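Local coordinates for uncharacterized protein (PDB 4RHO) that is of unknown molecular function but probably acts as an immunity protein that protects its bacterium by neutralising a partner toxin, at residues 26-29 / 30-33; 56-59 / 60-63; 194-197 / 198-202. All coordinates share one frame; numbering follows the deposited sequence.

Contact 1 (26-29 / 30-33); sequences FRDV and SLSS
D28 to L31 form a type I beta turn, closed by the bond from L31 N to D28 O at 3.1 Å. V29 and S30 are its two corner residues. The D28 carboxylate folds back over this turn. Its OD1 accepts twice from S30. The amide S30 N lies 3.2 Å from D28 OD1, which makes an Asx turn inside the beta turn. The hydroxyl S30 OG donates to the same D28 OD1 at 2.7 Å. Both donors come from the same face of the carboxylate plane. The amide stands well above that plane, and the hydroxyl is tilted out of it on the syn side. The CG of D28 is anti to its own N (chi1 -173°), which carries the carboxylate forward over S30. S30 OG sits between its own N and carbonyl carbon (chi1 64°) and thus faces D28 OD1. The other oxygen, D28 OD2, rests 3.4 Å from L31 CB and is also salt-bridged to R42. The R42 charge probably partly offsets that of the carboxylate. L31 CD2 meets the edge of the F26 ring, 3.8 Å from F26 CE2, with the side chains nearly perpendicular. K129 NZ bonds to both D28 O and L31 O and so ties the turn to another loop. The turn lies in the connection from strand 20-26 to helix 36-51. D28 and F26 reach that helix at R42, and L31 reaches it at E38. F26 also packs on F135 of strand 133-140 and meets the ring of F162 from helix 148-162.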
# COMPACT_ATOMS: atom_id res chain seq x y z
N PHE A 26 2.48 8.87 5.02
CA PHE A 26 3.80 9.47 5.13
C PHE A 26 3.72 11.00 5.10
O PHE A 26 2.66 11.56 4.80
CB PHE A 26 4.73 8.96 3.99
CG PHE A 26 4.29 9.35 2.59
CD1 PHE A 26 3.28 8.65 1.94
CD2 PHE A 26 4.97 10.34 1.88
CE1 PHE A 26 2.91 8.98 0.64
CE2 PHE A 26 4.60 10.66 0.57
CZ PHE A 26 3.57 9.97 -0.04
N ARG A 27 4.81 11.67 5.47
CA ARG A 27 4.87 13.13 5.45
C ARG A 27 6.13 13.58 4.74
O ARG A 27 7.21 13.59 5.34
CB ARG A 27 4.81 13.71 6.87
CG ARG A 27 3.45 13.59 7.52
CD ARG A 27 3.43 14.22 8.90
NE ARG A 27 2.11 14.16 9.51
CZ ARG A 27 1.18 15.09 9.35
NH1 ARG A 27 1.42 16.17 8.60
NH2 ARG A 27 -0.00 14.97 9.94
N ASP A 28 6.03 13.86 3.44
CA ASP A 28 7.16 14.34 2.66
C ASP A 28 6.95 15.80 2.29
O ASP A 28 6.22 16.10 1.35
CB ASP A 28 7.36 13.47 1.41
CG ASP A 28 8.61 13.79 0.62
OD1 ASP A 28 9.42 14.62 1.10
OD2 ASP A 28 8.80 13.20 -0.46
N VAL A 29 7.59 16.71 3.03
CA VAL A 29 7.40 18.16 2.86
C VAL A 29 7.98 18.64 1.50
O VAL A 29 7.71 19.76 1.08
CB VAL A 29 8.02 18.96 4.04
CG1 VAL A 29 7.33 18.61 5.36
CG2 VAL A 29 9.53 18.73 4.14
N SER A 30 8.77 17.79 0.81
CA SER A 30 9.38 18.16 -0.47
C SER A 30 8.56 17.64 -1.67
O SER A 30 8.91 17.93 -2.82
CB SER A 30 10.81 17.63 -0.55
OG SER A 30 10.83 16.21 -0.53
N LEU A 31 7.48 16.89 -1.40
CA LEU A 31 6.67 16.29 -2.46
C LEU A 31 5.37 17.08 -2.68
O LEU A 31 4.57 17.22 -1.75
CB LEU A 31 6.35 14.82 -2.12
CG LEU A 31 5.57 14.02 -3.18
CD1 LEU A 31 6.42 13.80 -4.42
CD2 LEU A 31 5.10 12.69 -2.63
N SER A 32 5.14 17.57 -3.91
CA SER A 32 3.91 18.29 -4.25
C SER A 32 2.91 17.36 -4.93
O SER A 32 3.29 16.29 -5.42
CB SER A 32 4.22 19.48 -5.16
OG SER A 32 4.61 19.05 -6.46
N SER A 33 1.64 17.80 -5.03
CA SER A 33 0.59 17.01 -5.68
C SER A 33 0.74 17.05 -7.22
O SER A 33 0.03 16.32 -7.93
CB SER A 33 -0.79 17.53 -5.28
OG SER A 33 -0.94 18.90 -5.62

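Contact 2 (56-59 / 60-63); sequences LMAH and ANWR
H59 O is held by two partners. W62 N donates to H59 O across the bend at 3.2 Å, from above the carbonyl plane. Water 1 lies 2.7 Å from H59 O and also meets W62 O, so it bridges the two carbonyls. One residue earlier, N61 N bonds to A58 O at 3.0 Å. These are two successive backbone bonds from residue i+3 back to residue i. The indole of W62 then folds back along the preceding chain. Its NE1 donates to M57 O at 2.8 Å, but the bond is bent (139°) and reaches M57 O from above the carbonyl plane. A58 O lies near the same indole edge, 3.1 Å from W62 CD1. In W62, chi1 (-74°) and chi2 (74°) together turn the pyrrole edge toward M57 O and A58 O. The benzene end of the indole makes a Met-aromatic contact with selenomethionine M57. SE approaches obliquely, 4.1 Å from W62 CZ2. R63 NH1 bonds to A60 O and W62 O, both near the guanidinium plane. The H59 side chain leads away from 60-63. Its NE2 bonds to S44 O of helix 36-51, and its ring meets F78 edge-to-face. A tight bend, with the indole N-H bonded back to a carbonyl, thus leads from helix 36-51 into edge strand 63-64 of the antiparallel sheet.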
# COMPACT_ATOMS: atom_id res chain seq x y z
N LEU A 56 2.85 -11.13 -14.21
CA LEU A 56 1.66 -10.31 -14.49
C LEU A 56 1.85 -8.87 -14.00
O LEU A 56 1.08 -7.98 -14.38
CB LEU A 56 0.41 -10.94 -13.83
CG LEU A 56 0.03 -12.35 -14.31
CD1 LEU A 56 -0.90 -13.02 -13.34
CD2 LEU A 56 -0.59 -12.31 -15.70
N MSE A 57 2.88 -8.64 -13.15
CA MSE A 57 3.13 -7.33 -12.54
C MSE A 57 4.26 -6.57 -13.28
O MSE A 57 4.67 -5.50 -12.82
CB MSE A 57 3.49 -7.49 -11.06
CG MSE A 57 2.44 -8.24 -10.26
SE MSE A 57 0.78 -7.29 -10.14
CE MSE A 57 -0.24 -8.61 -9.17
N ALA A 58 4.75 -7.12 -14.42
CA ALA A 58 5.83 -6.49 -15.20
C ALA A 58 5.51 -5.02 -15.53
O ALA A 58 4.36 -4.70 -15.87
CB ALA A 58 6.08 -7.28 -16.48
N HIS A 59 6.52 -4.12 -15.42
CA HIS A 59 6.35 -2.66 -15.64
C HIS A 59 5.64 -2.34 -16.97
O HIS A 59 4.87 -1.38 -17.03
CB HIS A 59 7.71 -1.95 -15.61
CG HIS A 59 8.26 -1.76 -14.23
ND1 HIS A 59 9.09 -2.70 -13.64
CD2 HIS A 59 8.14 -0.70 -13.39
CE1 HIS A 59 9.42 -2.20 -12.46
NE2 HIS A 59 8.87 -1.00 -12.27
N ALA A 60 5.96 -3.11 -18.04
CA ALA A 60 5.43 -2.84 -19.39
C ALA A 60 3.88 -2.96 -19.45
O ALA A 60 3.26 -2.34 -20.32
CB ALA A 60 6.06 -3.78 -20.39
N ASN A 61 3.28 -3.75 -18.55
CA ASN A 61 1.83 -4.00 -18.55
C ASN A 61 1.06 -2.87 -17.85
O ASN A 61 -0.14 -2.72 -18.08
CB ASN A 61 1.52 -5.35 -17.86
CG ASN A 61 2.25 -6.53 -18.45
OD1 ASN A 61 2.67 -6.52 -19.62
ND2 ASN A 61 2.37 -7.60 -17.68
N TRP A 62 1.74 -2.11 -16.96
CA TRP A 62 1.08 -1.09 -16.14
C TRP A 62 0.61 0.11 -16.97
O TRP A 62 1.33 0.57 -17.87
CB TRP A 62 1.99 -0.64 -15.00
CG TRP A 62 2.12 -1.66 -13.90
CD1 TRP A 62 2.83 -2.82 -13.95
CD2 TRP A 62 1.38 -1.68 -12.67
NE1 TRP A 62 2.57 -3.58 -12.82
CE2 TRP A 62 1.72 -2.88 -12.00
CE3 TRP A 62 0.50 -0.79 -12.04
CZ2 TRP A 62 1.18 -3.22 -10.75
CZ3 TRP A 62 -0.02 -1.12 -10.80
CH2 TRP A 62 0.32 -2.32 -10.17
N ARG A 63 -0.63 0.57 -16.72
CA ARG A 63 -1.24 1.69 -17.43
C ARG A 63 -1.80 2.70 -16.44
O ARG A 63 -2.02 2.36 -15.28
CB ARG A 63 -2.39 1.18 -18.36
CG ARG A 63 -1.96 0.12 -19.38
CD ARG A 63 -1.31 0.74 -20.61
NE ARG A 63 -0.94 -0.27 -21.60
CZ ARG A 63 0.20 -0.94 -21.57
NH1 ARG A 63 1.09 -0.73 -20.61
NH2 ARG A 63 0.46 -1.85 -22.50
O HOH W 1 3.89 0.71 -18.38

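Contact 3 (194-197 / 198-202); sequences KVIT and QQQVP
T197 and Q200 pair in a pattern that resembles a capping box, at a short stretch with helical backbone angles. Q200 OE1 takes the bond from T197 N at 2.8 Å, nearly straight (159°) and in the carbonyl plane of the amide. The return bond, from Q200 N to T197 OG1, is weak at 3.5 Å. T197 OG1 also donates to Q200 OE1 at 3.2 Å, coming in tilted from the amide plane. Q200 OE1 is therefore gripped by two donors of one residue, which fixes the end of the glutamine. Q200 CG is anti to its carbonyl carbon (chi1 -70°), and the chain runs extended beyond it, back across T197. T197 OG1 lies between its own N and carbonyl carbon, facing Q200. T197 O accepts from V201 N at 3.1 Å, in the carbonyl plane. The backbone of 198-200 has helical angles, but no regular helix follows. The flanking residues I196 and V201 meet in an apolar contact. I196 CG2 touches V201 CG2 at 3.7 Å, the two side chains meeting at a slant. Further out, I196 packs on I221 of strand 215-222. Its amide bonds to T219 OG1 of the same strand. V201 packs on I243 and L247 of helix 234-249. I196 and V201 thus join the loop between strands 189-192 and 206-212 to both strand and helix. On the polar side, water 2 bridges Q200 to the incoming chain: it donates to V195 O at 3.1 Å and accepts from Q200 NE2 at 3.3 Å.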
# COMPACT_ATOMS: atom_id res chain seq x y z
N LYS A 194 9.40 2.36 14.61
CA LYS A 194 9.98 2.20 15.94
C LYS A 194 10.59 0.82 16.08
O LYS A 194 10.19 -0.11 15.37
CB LYS A 194 8.90 2.42 17.03
CG LYS A 194 8.55 3.90 17.25
CD LYS A 194 7.41 4.09 18.26
CE LYS A 194 6.05 3.75 17.68
NZ LYS A 194 4.95 4.17 18.56
N VAL A 195 11.58 0.68 16.97
CA VAL A 195 12.18 -0.62 17.24
C VAL A 195 11.29 -1.37 18.22
O VAL A 195 11.18 -0.96 19.38
CB VAL A 195 13.64 -0.50 17.75
CG1 VAL A 195 14.23 -1.88 18.08
CG2 VAL A 195 14.52 0.24 16.73
N ILE A 196 10.55 -2.37 17.73
CA ILE A 196 9.62 -3.13 18.55
C ILE A 196 10.19 -4.53 18.81
O ILE A 196 10.61 -5.21 17.87
CB ILE A 196 8.22 -3.19 17.89
CG1 ILE A 196 7.61 -1.76 17.78
CG2 ILE A 196 7.28 -4.14 18.65
CD1 ILE A 196 6.33 -1.68 17.02
N THR A 197 10.28 -4.93 20.10
CA THR A 197 10.97 -6.16 20.49
C THR A 197 9.99 -7.28 20.86
O THR A 197 8.79 -7.04 21.04
CB THR A 197 11.93 -5.89 21.66
OG1 THR A 197 11.18 -5.46 22.80
CG2 THR A 197 13.01 -4.84 21.31
N GLN A 198 10.52 -8.50 21.00
CA GLN A 198 9.78 -9.68 21.41
C GLN A 198 9.23 -9.51 22.84
O GLN A 198 8.12 -9.96 23.13
CB GLN A 198 10.71 -10.90 21.34
CG GLN A 198 10.05 -12.22 21.63
CD GLN A 198 11.06 -13.33 21.55
OE1 GLN A 198 11.35 -13.86 20.47
NE2 GLN A 198 11.72 -13.60 22.67
N GLN A 199 10.00 -8.83 23.71
CA GLN A 199 9.58 -8.56 25.09
C GLN A 199 8.33 -7.64 25.12
O GLN A 199 7.47 -7.80 25.98
CB GLN A 199 10.73 -7.92 25.89
CG GLN A 199 10.45 -7.76 27.39
CD GLN A 199 11.60 -7.11 28.13
OE1 GLN A 199 12.69 -6.90 27.57
NE2 GLN A 199 11.40 -6.81 29.40
N GLN A 200 8.23 -6.71 24.14
CA GLN A 200 7.11 -5.79 24.07
C GLN A 200 5.86 -6.47 23.51
O GLN A 200 4.77 -6.24 24.01
CB GLN A 200 7.46 -4.58 23.22
CG GLN A 200 8.46 -3.65 23.87
CD GLN A 200 8.93 -2.60 22.91
OE1 GLN A 200 9.52 -2.89 21.87
NE2 GLN A 200 8.71 -1.34 23.26
N VAL A 201 6.01 -7.27 22.42
CA VAL A 201 4.86 -7.93 21.78
C VAL A 201 5.11 -9.44 21.68
O VAL A 201 5.54 -9.94 20.64
CB VAL A 201 4.55 -7.31 20.37
CG1 VAL A 201 3.22 -7.83 19.83
CG2 VAL A 201 4.54 -5.79 20.44
N PRO A 202 4.85 -10.20 22.77
CA PRO A 202 5.15 -11.65 22.74
C PRO A 202 4.14 -12.45 21.89
O PRO A 202 4.42 -13.61 21.55
CB PRO A 202 5.09 -12.05 24.22
CG PRO A 202 4.20 -11.06 24.85
CD PRO A 202 4.39 -9.77 24.11
O HOH W 2 10.07 1.07 21.51

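Overall arrangement
All three contacts are local turns in loops of one antiparallel sheet with its helices, and they do not touch each other. Contacts 1 and 2 lie at the two ends of helix 36-51: 26-33 leads into it and 56-63 follows it. Their centres are 26 Å apart, and their nearest atoms about 16 Å. Contact 3 lies toward edge strand 206-212, at the opposite end of the sheet from strand 63-64, into which contact 2 leads. Contacts 1 and 3 have centres 30 Å apart and nearest atoms about 13 Å apart. Contacts 2 and 3 lie on opposite sides of the chain's centre, with 37 Å between their centres. A triethylene glycol, probably from crystallisation, lies about 5 Å from the M57 side chain.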